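Local coordinates for type II restriction enzyme AgeI (Thalassobius gelatinovorus, PDB 5DWA), which recognizes the double-stranded DNA sequence 5'-ACCGGT-3' and cleaves it after the A, leaving terminal 5'-phosphates, at residues S43-G48 / F96-V101. Residues are numbered along the deposited sequence; the frame is centred on the assembly and turned at random.
With nucleotides of chain D.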
loop_
_atom_site.group_PDB
_atom_site.type_symbol
_atom_site.label_atom_id
_atom_site.label_comp_id
_atom_site.label_asym_id
_atom_site.label_seq_id
_atom_site.Cartn_x
_atom_site.Cartn_y
_atom_site.Cartn_z
ATOM N N SER A 43 9.917 -16.925 8.233
ATOM C CA SER A 43 9.650 -16.015 9.329
ATOM C C SER A 43 8.159 -15.823 9.577
ATOM O O SER A 43 7.770 -15.449 10.682
ATOM C CB SER A 43 10.316 -14.671 9.078
ATOM O OG SER A 43 11.699 -14.793 9.312
ATOM N N ARG A 44 7.316 -16.081 8.581
ATOM C CA ARG A 44 5.881 -15.990 8.830
ATOM C C ARG A 44 5.495 -17.010 9.901
ATOM O O ARG A 44 4.618 -16.756 10.727
ATOM C CB ARG A 44 5.053 -16.196 7.548
ATOM C CG ARG A 44 5.054 -17.604 6.972
ATOM C CD ARG A 44 4.167 -17.658 5.752
ATOM N NE ARG A 44 3.997 -19.020 5.246
ATOM C CZ ARG A 44 3.850 -19.311 3.958
ATOM N NH1 ARG A 44 3.875 -18.346 3.052
ATOM N NH2 ARG A 44 3.698 -20.574 3.577
ATOM N N ASP A 45 6.196 -18.138 9.910
ATOM C CA ASP A 45 5.977 -19.163 10.927
ATOM C C ASP A 45 6.614 -18.804 12.266
ATOM O O ASP A 45 6.017 -19.012 13.327
ATOM C CB ASP A 45 6.507 -20.516 10.438
ATOM C CG ASP A 45 5.677 -21.084 9.323
ATOM O OD1 ASP A 45 4.439 -20.924 9.372
ATOM O OD2 ASP A 45 6.255 -21.686 8.394
ATOM N N ALA A 46 7.823 -18.249 12.226
ATOM C CA ALA A 46 8.475 -17.770 13.436
ATOM C C ALA A 46 7.626 -16.717 14.157
ATOM O O ALA A 46 7.366 -16.825 15.350
ATOM C CB ALA A 46 9.847 -17.208 13.100
ATOM N N ILE A 47 7.198 -15.693 13.428
ATOM C CA ILE A 47 6.432 -14.612 14.031
ATOM C C ILE A 47 5.040 -15.090 14.437
ATOM O O ILE A 47 4.560 -14.786 15.530
ATOM C CB ILE A 47 6.324 -13.422 13.062
ATOM C CG1 ILE A 47 7.709 -12.871 12.717
ATOM C CG2 ILE A 47 5.445 -12.311 13.639
ATOM C CD1 ILE A 47 7.707 -12.057 11.441
ATOM N N GLY A 48 4.409 -15.868 13.557
ATOM C CA GLY A 48 3.072 -16.374 13.809
ATOM C C GLY A 48 3.022 -17.228 15.057
ATOM O O GLY A 48 2.171 -17.019 15.931
ATOM N N PHE A 96 0.459 -13.022 10.507
ATOM C CA PHE A 96 -0.811 -12.841 11.202
ATOM C C PHE A 96 -1.847 -13.862 10.693
ATOM O O PHE A 96 -2.636 -14.407 11.475
ATOM C CB PHE A 96 -1.300 -11.396 11.044
ATOM C CG PHE A 96 -2.586 -11.105 11.764
ATOM C CD1 PHE A 96 -2.798 -11.534 13.063
ATOM C CD2 PHE A 96 -3.581 -10.380 11.133
ATOM C CE1 PHE A 96 -3.991 -11.247 13.716
ATOM C CE2 PHE A 96 -4.780 -10.092 11.773
ATOM C CZ PHE A 96 -4.986 -10.528 13.066
ATOM N N GLU A 97 -1.837 -14.135 9.390
ATOM C CA GLU A 97 -2.651 -15.229 8.843
ATOM C C GLU A 97 -2.328 -16.563 9.527
ATOM O O GLU A 97 -3.234 -17.293 9.937
ATOM C CB GLU A 97 -2.435 -15.372 7.345
ATOM C CG GLU A 97 -2.747 -14.108 6.558
ATOM C CD GLU A 97 -2.437 -14.312 5.094
ATOM O OE1 GLU A 97 -3.164 -15.086 4.443
ATOM O OE2 GLU A 97 -1.446 -13.739 4.603
ATOM N N VAL A 98 -1.038 -16.888 9.624
ATOM C CA VAL A 98 -0.604 -18.110 10.312
ATOM C C VAL A 98 -1.160 -18.161 11.728
ATOM O O VAL A 98 -1.682 -19.181 12.163
ATOM C CB VAL A 98 0.938 -18.217 10.370
ATOM C CG1 VAL A 98 1.375 -19.329 11.340
ATOM C CG2 VAL A 98 1.501 -18.479 8.991
ATOM N N ALA A 99 -1.048 -17.053 12.445
ATOM C CA ALA A 99 -1.497 -16.992 13.830
ATOM C C ALA A 99 -3.018 -17.152 13.952
ATOM O O ALA A 99 -3.489 -17.837 14.857
ATOM C CB ALA A 99 -1.047 -15.685 14.470
ATOM N N LEU A 100 -3.784 -16.531 13.054
ATOM C CA LEU A 100 -5.241 -16.662 13.084
ATOM C C LEU A 100 -5.666 -18.122 12.923
ATOM O O LEU A 100 -6.530 -18.613 13.655
ATOM C CB LEU A 100 -5.895 -15.815 11.990
ATOM C CG LEU A 100 -5.969 -14.321 12.270
ATOM C CD1 LEU A 100 -6.416 -13.606 10.995
ATOM C CD2 LEU A 100 -6.932 -14.045 13.414
ATOM N N VAL A 101 -5.054 -18.810 11.963
ATOM C CA VAL A 101 -5.382 -20.204 11.680
ATOM C C VAL A 101 -4.989 -21.099 12.856
ATOM O O VAL A 101 -5.781 -21.945 13.297
ATOM C CB VAL A 101 -4.682 -20.690 10.401
ATOM C CG1 VAL A 101 -4.858 -22.199 10.224
ATOM C CG2 VAL A 101 -5.210 -19.944 9.191
ATOM P P DG D 11 10.268 -17.102 2.914
ATOM O OP1 DG D 11 10.055 -16.319 4.155
ATOM O OP2 DG D 11 11.350 -18.133 2.899
ATOM O "O5'" DG D 11 8.927 -17.833 2.505
ATOM C "C5'" DG D 11 7.699 -17.131 2.471
ATOM C "C4'" DG D 11 6.921 -17.496 1.225
ATOM O "O4'" DG D 11 7.496 -16.804 0.085
ATOM C "C3'" DG D 11 6.936 -18.981 0.864
ATOM O "O3'" DG D 11 5.679 -19.358 0.308
ATOM C "C2'" DG D 11 8.054 -19.067 -0.175
ATOM C "C1'" DG D 11 7.883 -17.746 -0.904
ATOM N N9 DG D 11 9.106 -17.252 -1.534
ATOM C C8 DG D 11 10.403 -17.493 -1.144
ATOM N N7 DG D 11 11.288 -16.891 -1.893
ATOM C C5 DG D 11 10.528 -16.203 -2.830
ATOM C C6 DG D 11 10.930 -15.366 -3.904
ATOM O O6 DG D 11 12.077 -15.055 -4.253
ATOM N N1 DG D 11 9.840 -14.870 -4.604
ATOM C C2 DG D 11 8.530 -15.140 -4.311
ATOM N N2 DG D 11 7.625 -14.577 -5.106
ATOM N N3 DG D 11 8.135 -15.919 -3.312
ATOM C C4 DG D 11 9.185 -16.415 -2.618
#
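Gly48 and Val98 meet where two helices of this PD-(D/E)XK nuclease cross beside the bound DNA. The first turns of helix 43-57 lie against the middle of the long helix 84-109. The two short segments have axes 8.0 Å apart and cross at -53°. The close approach is at a glycine: Gly48 CA lies 4.6 Å from Ala99 CA. A side chain on Gly48 would run into Val98 CG1. Val98 points at the other helix, and both its methyls lie against Arg44 O and Asp45 OD1. With CG1 anti to the backbone N (chi1 168°), CG1 reaches Gly48 CA, while CG2 lies a little nearer to Asp45 OD1 and Arg44 O. Val98 CG2 sits 4.0 Å from Arg44 O, which accepts the helical hydrogen bond of Gly48 N. The carboxylate of Asp45 bends back over the valine, with Asp45 OD1 3.8 Å from Val98 CG2. The Arg44 side chain crosses Val98 at about a right angle, and its aliphatic start brushes the same methyl. From there the chain runs extended to the DNA. The Arg44 guanidinium meets DG11 of chain D obliquely, with NH1 3.4 Å from O3'. NH1 also forms a salt bridge with Glu94 on helix 84-109, and Phe119 adds a cation-pi contact. An alanine in place of Arg44 would probably leave Glu94 without its cationic mate and the DNA sugar without this neighbour. Ile47 packs on Trp88 and Ala95 of the same long helix. Ala99 CB rests 3.8 Å from Gly48 O.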